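Local structure of probable transcriptional regulator (Rhodococcus jostii, 3HIM) at residues I87-R92 against I144-T149; R22-E27 against A43-M48; A99-H104 against R185-R190. The protein probably binds cis-regulatory DNA and controls transcription, as a two-chain, all-helical member of the TetR family. All blocks are in the same frame, centred on the assembly; numbering follows the deposited sequence. Where two conformers were deposited one is given.

Contact 1 (I87-R92 against I144-T149); sequences IAAPDR and IEAGAT
The flat guanidinium of Arg92 meets the methyl of Ala146 obliquely, turning neither a clear face nor a clear edge to it, with NH1 3.7 Å from Ala146 CB. This belongs to a helix-end packing within the TetR-like C-terminal domain, where the first turn of helix 89-106 lies against the last turn of helix 123-149. Arg92 leaves its helix with CG beside the backbone N (chi1 -65°) and bends at chi3 (62°), which brings NH1 alongside the Ala146 methyl. Its NE makes a salt bridge to Asp83, so the group is held from one end by a carboxylate while NH1 rests on the alanine.

Ala89, just after the N-cap residue Ala88, forms the second point of contact. In this first helical turn the Ala88 carbonyl O accepts a bond from Arg92 N (3.1 Å). The Ala89 methyl points to the other helix and flanks Ala146, CB to CB 4.3 Å. Beyond the pair, Pro90 packs on Asp152 and Phe153, and Gly147 shares a backbone hydrogen bond with Phe153. Gly147 has no side chain, and the two backbones come within 4.9 Å between Ala89 CA and Gly147 CA; the methyl lies against the N-CA bond of the glycine, tighter than usual van der Waals contact, with Ala89 CB 3.3 Å from Gly147 CA.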
ATOM      1  N   ILE B  87     -26.886  -9.352  11.298  1.00 18.39           N
ATOM      2  CA  ILE B  87     -26.196  -9.301  12.595  1.00 18.41           C
ATOM      3  C   ILE B  87     -25.810  -7.870  12.951  1.00 18.56           C
ATOM      4  O   ILE B  87     -25.894  -6.980  12.102  1.00 18.87           O
ATOM      5  CB  ILE B  87     -24.974 -10.251  12.682  1.00 18.37           C
ATOM      6  CG1 ILE B  87     -23.877  -9.838  11.693  1.00 17.55           C
ATOM      7  CG2 ILE B  87     -25.422 -11.732  12.509  1.00 18.14           C
ATOM      8  CD1 ILE B  87     -22.676 -10.757  11.706  1.00 16.60           C
ATOM      9  N   ALA B  88     -25.423  -7.650  14.206  1.00 17.91           N
ATOM     10  CA  ALA B  88     -25.015  -6.327  14.655  1.00 18.39           C
ATOM     11  C   ALA B  88     -23.824  -5.786  13.849  1.00 18.22           C
ATOM     12  O   ALA B  88     -22.921  -6.527  13.458  1.00 18.25           O
ATOM     13  CB  ALA B  88     -24.706  -6.329  16.159  1.00 18.30           C
ATOM     14  N   ALA B  89     -23.854  -4.481  13.599  1.00 17.99           N
ATOM     15  CA  ALA B  89     -22.818  -3.787  12.851  1.00 17.14           C
ATOM     16  C   ALA B  89     -21.376  -4.093  13.301  1.00 16.73           C
ATOM     17  O   ALA B  89     -20.521  -4.336  12.440  1.00 16.10           O
ATOM     18  CB  ALA B  89     -23.085  -2.290  12.855  1.00 17.35           C
ATOM     19  N   PRO B  90     -21.094  -4.106  14.635  1.00 16.31           N
ATOM     20  CA  PRO B  90     -19.699  -4.391  15.014  1.00 16.06           C
ATOM     21  C   PRO B  90     -19.203  -5.755  14.544  1.00 16.09           C
ATOM     22  O   PRO B  90     -18.041  -5.864  14.133  1.00 15.16           O
ATOM     23  CB  PRO B  90     -19.717  -4.306  16.533  1.00 16.07           C
ATOM     24  CG  PRO B  90     -20.908  -3.442  16.849  1.00 15.65           C
ATOM     25  CD  PRO B  90     -21.921  -3.826  15.826  1.00 16.47           C
ATOM     26  N   ASP B  91     -20.090  -6.762  14.583  1.00 16.41           N
ATOM     27  CA  ASP B  91     -19.807  -8.139  14.137  1.00 16.43           C
ATOM     28  C   ASP B  91     -19.628  -8.197  12.622  1.00 16.56           C
ATOM     29  O   ASP B  91     -18.833  -8.984  12.122  1.00 16.94           O
ATOM     30  CB  ASP B  91     -20.968  -9.086  14.491  1.00 16.85           C
ATOM     31  CG  ASP B  91     -21.194  -9.224  15.982  1.00 18.65           C
ATOM     32  OD1 ASP B  91     -20.311  -9.733  16.692  1.00 19.28           O
ATOM     33  OD2 ASP B  91     -22.273  -8.816  16.440  1.00 23.00           O
ATOM     34  N   ARG B  92     -20.433  -7.412  11.907  1.00 15.98           N
ATOM     35  CA  ARG B  92     -20.295  -7.236  10.452  1.00 16.43           C
ATOM     36  C   ARG B  92     -18.915  -6.655  10.097  1.00 16.65           C
ATOM     37  O   ARG B  92     -18.276  -7.089   9.135  1.00 17.35           O
ATOM     38  CB  ARG B  92     -21.402  -6.319   9.916  1.00 15.35           C
ATOM     39  CG  ARG B  92     -22.827  -6.908  10.057  1.00 15.99           C
ATOM     40  CD  ARG B  92     -23.928  -5.958   9.623  1.00 15.01           C
ATOM     41  NE  ARG B  92     -23.813  -5.614   8.204  1.00 17.46           N
ATOM     42  CZ  ARG B  92     -24.608  -4.761   7.554  1.00 17.61           C
ATOM     43  NH1 ARG B  92     -25.594  -4.141   8.187  1.00 15.08           N
ATOM     44  NH2 ARG B  92     -24.388  -4.492   6.270  1.00 16.94           N
ATOM     45  N   ILE B 144     -20.455   0.752   8.421  1.00 15.81           N
ATOM     46  CA  ILE B 144     -20.166   1.847   9.332  1.00 15.35           C
ATOM     47  C   ILE B 144     -21.416   2.711   9.547  1.00 16.13           C
ATOM     48  O   ILE B 144     -21.735   3.091  10.690  1.00 15.47           O
ATOM     49  CB  ILE B 144     -18.942   2.651   8.895  1.00 15.28           C
ATOM     50  CG1 ILE B 144     -17.700   1.749   8.876  1.00 15.44           C
ATOM     51  CG2 ILE B 144     -18.711   3.821   9.853  1.00 12.97           C
ATOM     52  CD1 ILE B 144     -16.460   2.400   8.227  1.00 16.96           C
ATOM     53  N   GLU B 145     -22.135   2.970   8.456  1.00 16.34           N
ATOM     54  CA  GLU B 145     -23.420   3.655   8.512  1.00 17.61           C
ATOM     55  C   GLU B 145     -24.418   2.883   9.367  1.00 18.52           C
ATOM     56  O   GLU B 145     -25.073   3.454  10.238  1.00 19.07           O
ATOM     57  CB  GLU B 145     -23.986   3.814   7.103  1.00 17.79           C
ATOM     58  CG  GLU B 145     -23.290   4.905   6.301  1.00 19.57           C
ATOM     59  CD  GLU B 145     -23.710   4.947   4.848  1.00 21.21           C
ATOM     60  OE1 GLU B 145     -24.624   4.200   4.432  1.00 21.06           O
ATOM     61  OE2 GLU B 145     -23.124   5.760   4.112  1.00 23.16           O
ATOM     62  N   ALA B 146     -24.526   1.577   9.125  1.00 18.61           N
ATOM     63  CA  ALA B 146     -25.455   0.758   9.891  1.00 18.79           C
ATOM     64  C   ALA B 146     -25.226   0.933  11.387  1.00 18.98           C
ATOM     65  O   ALA B 146     -26.171   1.116  12.133  1.00 19.88           O
ATOM     66  CB  ALA B 146     -25.324  -0.694   9.498  1.00 18.17           C
ATOM     67  N   GLY B 147     -23.965   0.877  11.815  1.00 19.15           N
ATOM     68  CA  GLY B 147     -23.595   0.997  13.234  1.00 18.58           C
ATOM     69  C   GLY B 147     -23.857   2.368  13.829  1.00 18.46           C
ATOM     70  O   GLY B 147     -24.191   2.497  15.023  1.00 17.75           O
ATOM     71  N   ALA B 148     -23.696   3.397  12.996  1.00 17.80           N
ATOM     72  CA  ALA B 148     -24.003   4.742  13.405  1.00 18.03           C
ATOM     73  C   ALA B 148     -25.501   4.837  13.675  1.00 18.12           C
ATOM     74  O   ALA B 148     -25.909   5.352  14.716  1.00 18.24           O
ATOM     75  CB  ALA B 148     -23.567   5.745  12.340  1.00 17.92           C
ATOM     76  N   THR B 149     -26.301   4.296  12.752  1.00 18.21           N
ATOM     77  CA  THR B 149     -27.770   4.306  12.881  0.50 17.95           C
ATOM     78  C   THR B 149     -28.225   3.614  14.154  1.00 18.26           C
ATOM     79  O   THR B 149     -29.215   4.026  14.760  1.00 18.29           O
ATOM     80  CB  THR B 149     -28.518   3.613  11.699  0.50 18.07           C
ATOM     81  OG1 THR B 149     -28.345   2.190  11.764  0.50 15.01           O
ATOM     82  CG2 THR B 149     -28.050   4.143  10.351  0.50 18.27           C
TER

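Contact 2 (R22-E27 against A43-M48)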
ATOM      1  N   ARG B  22      -2.758 -16.735 -16.579  1.00 15.47           N
ATOM      2  CA  ARG B  22      -2.851 -15.624 -15.628  1.00 15.88           C
ATOM      3  C   ARG B  22      -1.934 -15.839 -14.433  1.00 16.01           C
ATOM      4  O   ARG B  22      -1.198 -14.917 -14.057  1.00 15.94           O
ATOM      5  CB  ARG B  22      -4.289 -15.402 -15.151  1.00 15.83           C
ATOM      6  CG  ARG B  22      -5.253 -15.038 -16.242  1.00 14.99           C
ATOM      7  CD  ARG B  22      -6.500 -14.393 -15.682  1.00 14.77           C
ATOM      8  NE  ARG B  22      -7.272 -15.258 -14.796  1.00 17.73           N
ATOM      9  CZ  ARG B  22      -8.079 -16.243 -15.206  1.00 18.31           C
ATOM     10  NH1 ARG B  22      -8.196 -16.538 -16.499  1.00 18.53           N
ATOM     11  NH2 ARG B  22      -8.764 -16.947 -14.319  1.00 16.35           N
ATOM     12  N   ALA B  23      -1.961 -17.045 -13.850  1.00 15.67           N
ATOM     13  CA  ALA B  23      -1.053 -17.354 -12.739  1.00 15.68           C
ATOM     14  C   ALA B  23       0.405 -17.144 -13.169  1.00 16.00           C
ATOM     15  O   ALA B  23       1.180 -16.482 -12.463  1.00 15.66           O
ATOM     16  CB  ALA B  23      -1.272 -18.770 -12.209  1.00 15.04           C
ATOM     17  N   ALA B  24       0.774 -17.671 -14.341  1.00 15.70           N
ATOM     18  CA  ALA B  24       2.157 -17.521 -14.806  1.00 15.75           C
ATOM     19  C   ALA B  24       2.485 -16.059 -15.078  1.00 15.54           C
ATOM     20  O   ALA B  24       3.592 -15.600 -14.777  1.00 15.44           O
ATOM     21  CB  ALA B  24       2.425 -18.365 -16.055  1.00 15.72           C
ATOM     22  N   ALA B  25       1.531 -15.331 -15.655  1.00 15.51           N
ATOM     23  CA  ALA B  25       1.749 -13.916 -15.938  1.00 15.62           C
ATOM     24  C   ALA B  25       1.970 -13.128 -14.635  1.00 15.76           C
ATOM     25  O   ALA B  25       2.788 -12.218 -14.597  1.00 15.22           O
ATOM     26  CB  ALA B  25       0.598 -13.329 -16.732  1.00 15.22           C
ATOM     27  N   ILE B  26       1.240 -13.480 -13.580  1.00 15.93           N
ATOM     28  CA  ILE B  26       1.405 -12.799 -12.298  1.00 16.31           C
ATOM     29  C   ILE B  26       2.839 -12.942 -11.808  1.00 17.10           C
ATOM     30  O   ILE B  26       3.499 -11.942 -11.490  1.00 17.03           O
ATOM     31  CB  ILE B  26       0.396 -13.283 -11.252  1.00 16.37           C
ATOM     32  CG1 ILE B  26      -0.987 -12.705 -11.571  1.00 14.92           C
ATOM     33  CG2 ILE B  26       0.850 -12.904  -9.793  1.00 15.91           C
ATOM     34  CD1 ILE B  26      -2.134 -13.536 -11.015  1.00 11.82           C
ATOM     35  N   GLU B  27       3.321 -14.182 -11.776  1.00 17.57           N
ATOM     36  CA  GLU B  27       4.699 -14.462 -11.406  1.00 18.34           C
ATOM     37  C   GLU B  27       5.684 -13.670 -12.289  1.00 18.49           C
ATOM     38  O   GLU B  27       6.575 -13.005 -11.773  1.00 18.86           O
ATOM     39  CB  GLU B  27       4.965 -15.974 -11.463  1.00 18.25           C
ATOM     40  N   ALA B  43       4.218 -17.403 -22.283  1.00 26.58           N
ATOM     41  CA  ALA B  43       3.927 -18.678 -22.940  1.00 26.87           C
ATOM     42  C   ALA B  43       5.142 -19.585 -22.874  1.00 27.00           C
ATOM     43  O   ALA B  43       5.010 -20.799 -22.696  1.00 27.52           O
ATOM     44  CB  ALA B  43       3.481 -18.475 -24.378  1.00 26.93           C
ATOM     45  N   ALA B  44       6.326 -18.990 -22.970  1.00 26.80           N
ATOM     46  CA  ALA B  44       7.571 -19.749 -22.932  1.00 26.34           C
ATOM     47  C   ALA B  44       7.806 -20.330 -21.555  1.00 25.95           C
ATOM     48  O   ALA B  44       8.204 -21.482 -21.414  1.00 25.96           O
ATOM     49  CB  ALA B  44       8.751 -18.873 -23.351  1.00 26.36           C
ATOM     50  N   SER B  45       7.560 -19.522 -20.536  1.00 25.48           N
ATOM     51  CA  SER B  45       7.691 -19.953 -19.154  1.00 25.00           C
ATOM     52  C   SER B  45       6.719 -21.099 -18.820  1.00 24.72           C
ATOM     53  O   SER B  45       6.930 -21.824 -17.855  1.00 24.75           O
ATOM     54  CB  SER B  45       7.443 -18.765 -18.222  1.00 24.88           C
ATOM     55  OG  SER B  45       6.066 -18.444 -18.184  1.00 24.19           O
ATOM     56  N   LEU B  46       5.652 -21.227 -19.609  1.00 24.11           N
ATOM     57  CA  LEU B  46       4.693 -22.324 -19.477  1.00 24.21           C
ATOM     58  C   LEU B  46       4.973 -23.441 -20.497  1.00 24.71           C
ATOM     59  O   LEU B  46       4.132 -24.306 -20.731  1.00 24.10           O
ATOM     60  CB  LEU B  46       3.254 -21.816 -19.624  1.00 23.35           C
ATOM     61  CG  LEU B  46       2.677 -20.924 -18.517  1.00 21.89           C
ATOM     62  CD1 LEU B  46       1.280 -20.486 -18.896  1.00 17.79           C
ATOM     63  CD2 LEU B  46       2.671 -21.622 -17.158  1.00 20.25           C
ATOM     64  N   ASP B  47       6.167 -23.401 -21.091  1.00 25.78           N
ATOM     65  CA  ASP B  47       6.609 -24.381 -22.091  1.00 26.96           C
ATOM     66  C   ASP B  47       5.693 -24.467 -23.300  1.00 27.20           C
ATOM     67  O   ASP B  47       5.489 -25.546 -23.848  1.00 27.78           O
ATOM     68  CB  ASP B  47       6.775 -25.777 -21.465  1.00 27.18           C
ATOM     69  CG  ASP B  47       7.844 -25.809 -20.379  1.00 28.90           C
ATOM     70  OD1 ASP B  47       9.014 -25.480 -20.688  1.00 30.77           O
ATOM     71  OD2 ASP B  47       7.505 -26.164 -19.220  1.00 29.25           O
ATOM     72  N   MET B  48       5.143 -23.338 -23.714  1.00 27.62           N
ATOM     73  CA  MET B  48       4.281 -23.312 -24.889  1.00 28.48           C
ATOM     74  C   MET B  48       4.875 -22.463 -26.014  1.00 28.92           C
ATOM     75  O   MET B  48       5.843 -21.712 -25.806  1.00 28.82           O
ATOM     76  CB  MET B  48       2.891 -22.793 -24.527  1.00 28.44           C
ATOM     77  CG  MET B  48       2.164 -23.653 -23.507  1.00 28.99           C
ATOM     78  SD  MET B  48       0.553 -22.983 -23.100  1.00 30.08           S
ATOM     79  CE  MET B  48       0.978 -21.315 -22.579  1.00 26.47           C
TER
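The backbones of helix 16-32 and the end of helix 39-45 stay well separated here, 7.2 Å between Ala24 CA and Leu46 CA, and no hydrogen bond joins 22-27 to 43-48. The Ala24 methyl meets the branched end of Leu46 nearly end-on, touching CG and both CD methyls. Ala24 CB is 3.4 Å from Leu46 CD2, a tight fit, and 3.7 Å from CD1 of the same leucine, with Leu46 CG at 3.6 Å. Leu46 CG lies beside its own backbone N (chi1 -69°), and an extended chi2 of 177° completes the pose that presents both branches to the alanine. Leu46 also touches Ile21, a turn earlier on helix 16-32. This seats the first helix of the predicted DNA-binding helix-turn-helix on the N-terminal helix, as in other TetR-family regulators. A Schellman motif ends helix 39-45 here: Asp47, with positive phi, is the C-prime residue, and Met48 N reaches back to Ala43 O at 2.7 Å while Asp47 N bonds Ala44 O at 2.8 Å. The Leu46 carbonyl O receives Arg20 NH2. Ser45 OG comes within 4.2 Å of Ala24 CB but is hydrogen-bonded to Ile42 O.

Contact 3 (A99-H104 against R185-R190)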
ATOM      1  N   ALA B  99     -12.037 -10.934   6.568  1.00 15.76           N
ATOM      2  CA  ALA B  99     -12.006 -11.424   5.175  1.00 15.59           C
ATOM      3  C   ALA B  99     -11.180 -10.527   4.269  1.00 15.41           C
ATOM      4  O   ALA B  99     -10.425 -10.996   3.428  1.00 15.49           O
ATOM      5  CB  ALA B  99     -13.419 -11.553   4.621  1.00 15.05           C
ATOM      6  N   TYR B 100     -11.327  -9.225   4.435  1.00 15.69           N
ATOM      7  CA  TYR B 100     -10.593  -8.288   3.598  1.00 15.95           C
ATOM      8  C   TYR B 100      -9.084  -8.401   3.802  1.00 15.59           C
ATOM      9  O   TYR B 100      -8.338  -8.548   2.828  1.00 15.94           O
ATOM     10  CB  TYR B 100     -11.049  -6.873   3.900  1.00 16.03           C
ATOM     11  CG  TYR B 100     -10.538  -5.814   2.953  1.00 16.95           C
ATOM     12  CD1 TYR B 100     -10.899  -5.809   1.595  1.00 18.33           C
ATOM     13  CD2 TYR B 100      -9.757  -4.769   3.435  1.00 18.31           C
ATOM     14  CE1 TYR B 100     -10.451  -4.761   0.722  1.00 18.79           C
ATOM     15  CE2 TYR B 100      -9.299  -3.761   2.606  1.00 17.63           C
ATOM     16  CZ  TYR B 100      -9.650  -3.753   1.256  1.00 18.16           C
ATOM     17  OH  TYR B 100      -9.186  -2.726   0.486  1.00 15.70           O
ATOM     18  N   VAL B 101      -8.634  -8.343   5.053  1.00 15.20           N
ATOM     19  CA  VAL B 101      -7.193  -8.435   5.360  1.00 14.87           C
ATOM     20  C   VAL B 101      -6.610  -9.810   4.943  1.00 15.78           C
ATOM     21  O   VAL B 101      -5.573  -9.882   4.258  1.00 14.78           O
ATOM     22  CB  VAL B 101      -6.941  -8.130   6.844  1.00 15.64           C
ATOM     23  CG1 VAL B 101      -5.513  -8.496   7.258  1.00 14.17           C
ATOM     24  CG2 VAL B 101      -7.228  -6.631   7.136  1.00 14.47           C
ATOM     25  N   THR B 102      -7.295 -10.893   5.339  1.00 15.42           N
ATOM     26  CA  THR B 102      -6.908 -12.257   4.949  1.00 15.79           C
ATOM     27  C   THR B 102      -6.755 -12.383   3.431  1.00 15.39           C
ATOM     28  O   THR B 102      -5.773 -12.928   2.962  1.00 14.70           O
ATOM     29  CB  THR B 102      -7.954 -13.298   5.448  1.00 15.99           C
ATOM     30  OG1 THR B 102      -8.087 -13.162   6.860  1.00 16.38           O
ATOM     31  CG2 THR B 102      -7.550 -14.736   5.103  1.00 16.16           C
ATOM     32  N   TRP B 103      -7.733 -11.877   2.675  1.00 15.04           N
ATOM     33  CA  TRP B 103      -7.659 -11.936   1.219  1.00 14.42           C
ATOM     34  C   TRP B 103      -6.394 -11.267   0.715  1.00 14.40           C
ATOM     35  O   TRP B 103      -5.683 -11.799  -0.158  1.00 14.90           O
ATOM     36  CB  TRP B 103      -8.879 -11.302   0.570  1.00 14.23           C
ATOM     37  CG  TRP B 103      -8.934 -11.574  -0.904  1.00 14.50           C
ATOM     38  CD1 TRP B 103      -9.649 -12.559  -1.527  1.00 15.67           C
ATOM     39  CD2 TRP B 103      -8.225 -10.869  -1.944  1.00 15.19           C
ATOM     40  NE1 TRP B 103      -9.435 -12.512  -2.897  1.00 16.67           N
ATOM     41  CE2 TRP B 103      -8.572 -11.480  -3.178  1.00 15.75           C
ATOM     42  CE3 TRP B 103      -7.336  -9.782  -1.951  1.00 14.50           C
ATOM     43  CZ2 TRP B 103      -8.062 -11.036  -4.410  1.00 15.86           C
ATOM     44  CZ3 TRP B 103      -6.828  -9.334  -3.181  1.00 17.16           C
ATOM     45  CH2 TRP B 103      -7.190  -9.972  -4.396  1.00 15.99           C
ATOM     46  N   HIS B 104      -6.114 -10.096   1.258  1.00 14.37           N
ATOM     47  CA  HIS B 104      -4.970  -9.331   0.828  1.00 14.89           C
ATOM     48  C   HIS B 104      -3.598  -9.944   1.183  1.00 15.34           C
ATOM     49  O   HIS B 104      -2.625  -9.743   0.451  1.00 15.42           O
ATOM     50  CB  HIS B 104      -5.095  -7.892   1.316  1.00 14.60           C
ATOM     51  CG  HIS B 104      -5.849  -7.012   0.370  1.00 14.84           C
ATOM     52  ND1 HIS B 104      -5.303  -6.552  -0.811  1.00 14.91           N
ATOM     53  CD2 HIS B 104      -7.113  -6.525   0.420  1.00 15.08           C
ATOM     54  CE1 HIS B 104      -6.194  -5.814  -1.444  1.00 13.53           C
ATOM     55  NE2 HIS B 104      -7.296  -5.771  -0.712  1.00 16.20           N
ATOM     56  N   ARG B 185      -4.178 -14.622   9.970  1.00 16.61           N
ATOM     57  CA  ARG B 185      -5.184 -14.590  11.028  1.00 17.08           C
ATOM     58  C   ARG B 185      -4.786 -13.597  12.114  1.00 16.84           C
ATOM     59  O   ARG B 185      -5.640 -12.886  12.624  1.00 16.98           O
ATOM     60  CB  ARG B 185      -5.404 -15.987  11.608  1.00 17.05           C
ATOM     61  CG  ARG B 185      -5.954 -16.981  10.573  1.00 19.72           C
ATOM     62  CD  ARG B 185      -5.803 -18.427  11.028  1.00 22.94           C
ATOM     63  NE  ARG B 185      -4.519 -18.622  11.690  1.00 26.34           N
ATOM     64  CZ  ARG B 185      -4.030 -19.797  12.072  1.00 28.05           C
ATOM     65  NH1 ARG B 185      -4.704 -20.920  11.841  1.00 27.42           N
ATOM     66  NH2 ARG B 185      -2.849 -19.843  12.678  1.00 28.70           N
ATOM     67  N   ILE B 186      -3.491 -13.531  12.431  1.00 15.94           N
ATOM     68  CA  ILE B 186      -2.983 -12.596  13.445  1.00 15.37           C
ATOM     69  C   ILE B 186      -3.115 -11.129  12.967  1.00 15.55           C
ATOM     70  O   ILE B 186      -3.638 -10.261  13.683  1.00 14.66           O
ATOM     71  CB  ILE B 186      -1.510 -12.941  13.871  1.00 15.19           C
ATOM     72  CG1 ILE B 186      -1.457 -14.333  14.513  1.00 15.16           C
ATOM     73  CG2 ILE B 186      -0.930 -11.861  14.795  1.00 14.22           C
ATOM     74  CD1 ILE B 186      -0.037 -14.846  14.881  1.00 15.63           C
ATOM     75  N   ILE B 187      -2.673 -10.844  11.750  1.00 15.57           N
ATOM     76  CA  ILE B 187      -2.799  -9.474  11.284  1.00 16.35           C
ATOM     77  C   ILE B 187      -4.271  -9.034  11.190  1.00 16.16           C
ATOM     78  O   ILE B 187      -4.621  -7.930  11.618  1.00 16.65           O
ATOM     79  CB  ILE B 187      -1.969  -9.172   9.992  1.00 16.39           C
ATOM     80  CG1 ILE B 187      -2.049  -7.676   9.641  1.00 15.90           C
ATOM     81  CG2 ILE B 187      -2.438 -10.028   8.821  1.00 17.15           C
ATOM     82  CD1 ILE B 187      -1.574  -6.732  10.741  1.00 13.90           C
ATOM     83  N   ALA B 188      -5.143  -9.906  10.699  1.00 16.19           N
ATOM     84  CA  ALA B 188      -6.549  -9.540  10.607  1.00 15.59           C
ATOM     85  C   ALA B 188      -7.104  -9.222  11.995  1.00 15.69           C
ATOM     86  O   ALA B 188      -7.839  -8.239  12.164  1.00 16.13           O
ATOM     87  CB  ALA B 188      -7.351 -10.633   9.922  1.00 15.32           C
ATOM     88  N   ALA B 189      -6.738 -10.031  12.991  1.00 14.96           N
ATOM     89  CA  ALA B 189      -7.258  -9.841  14.339  1.00 15.06           C
ATOM     90  C   ALA B 189      -6.831  -8.485  14.877  1.00 14.67           C
ATOM     91  O   ALA B 189      -7.639  -7.759  15.462  1.00 14.59           O
ATOM     92  CB  ALA B 189      -6.796 -10.968  15.277  1.00 15.43           C
ATOM     93  N   ARG B 190      -5.561  -8.146  14.674  1.00 14.05           N
ATOM     94  CA  ARG B 190      -5.046  -6.828  15.062  1.00 14.11           C
ATOM     95  C   ARG B 190      -5.776  -5.672  14.372  1.00 13.75           C
ATOM     96  O   ARG B 190      -6.096  -4.649  15.004  1.00 14.21           O
ATOM     97  CB  ARG B 190      -3.556  -6.752  14.770  1.00 14.11           C
ATOM     98  CG  ARG B 190      -2.690  -6.717  15.991  1.00 17.07           C
ATOM     99  CD  ARG B 190      -2.633  -8.011  16.737  1.00 16.96           C
ATOM    100  NE  ARG B 190      -3.824  -8.269  17.563  1.00 16.65           N
ATOM    101  CZ  ARG B 190      -4.144  -9.489  17.974  1.00 15.59           C
ATOM    102  NH1 ARG B 190      -3.347 -10.501  17.653  1.00 15.76           N
ATOM    103  NH2 ARG B 190      -5.235  -9.706  18.690  1.00 14.80           N
TER
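Val101 and Ala188 form the centre of this buried contact, with Val101 CG1 resting on the helix backbone at Ala188 CA, 3.7 Å away. The same methyl touches Ala188 CB at 3.9 Å and Ile187 CG2 at 3.8 Å, so one valine branch spans two successive residues of the facing helix. Val101 holds CG1 opposite its backbone N (chi1 168°), which swings this branch outward across the interface. Ile187 puts CG2 in the crowded position between its backbone N and carbonyl carbon, and it is this branch that reaches the valine. On the next residue along, Thr102 OG1 lies 4.0 Å from Ala188 CB; its hydrogen-bonding partner is Thr98 O, one turn back in its own helix, so the hydroxyl offers the alanine plain van der Waals contact.

The backbones come nearest at Val101 and Ala188, and the segment axes approach to 8.6 Å, running roughly antiparallel at 144°. Another side of helix 89-106 carries aromatic residues, with Trp103 CE3 above the centre of the His104 ring, and Tyr100 packing on Val75 and Ile79 of helix 60-82. Ile187 also packs on Trp175 and on Leu163 of the second subunit. This part of helix 184-198 thus packs on its own domain and also meets the partner chain, consistent with the C-terminal helices through which TetR-family regulators dimerise.

Overall arrangement
Contacts 1 and 3 sit along helix 89-106, the first at its start and the second towards its far end, with centres 19 Å apart and nearest atoms about 8 Å apart. Through them this helix joins helix 123-149 and helix 184-198 inside the C-terminal domain, and their segments alternate along the chain. Contact 2 belongs to the probable DNA-binding domain and precedes both in sequence. Its centre lies 29 Å from that of contact 3 and 43 Å from that of contact 1, on the opposite side of the chain's centre from contact 1. Of the three, contact 3 is the one that a second subunit reaches.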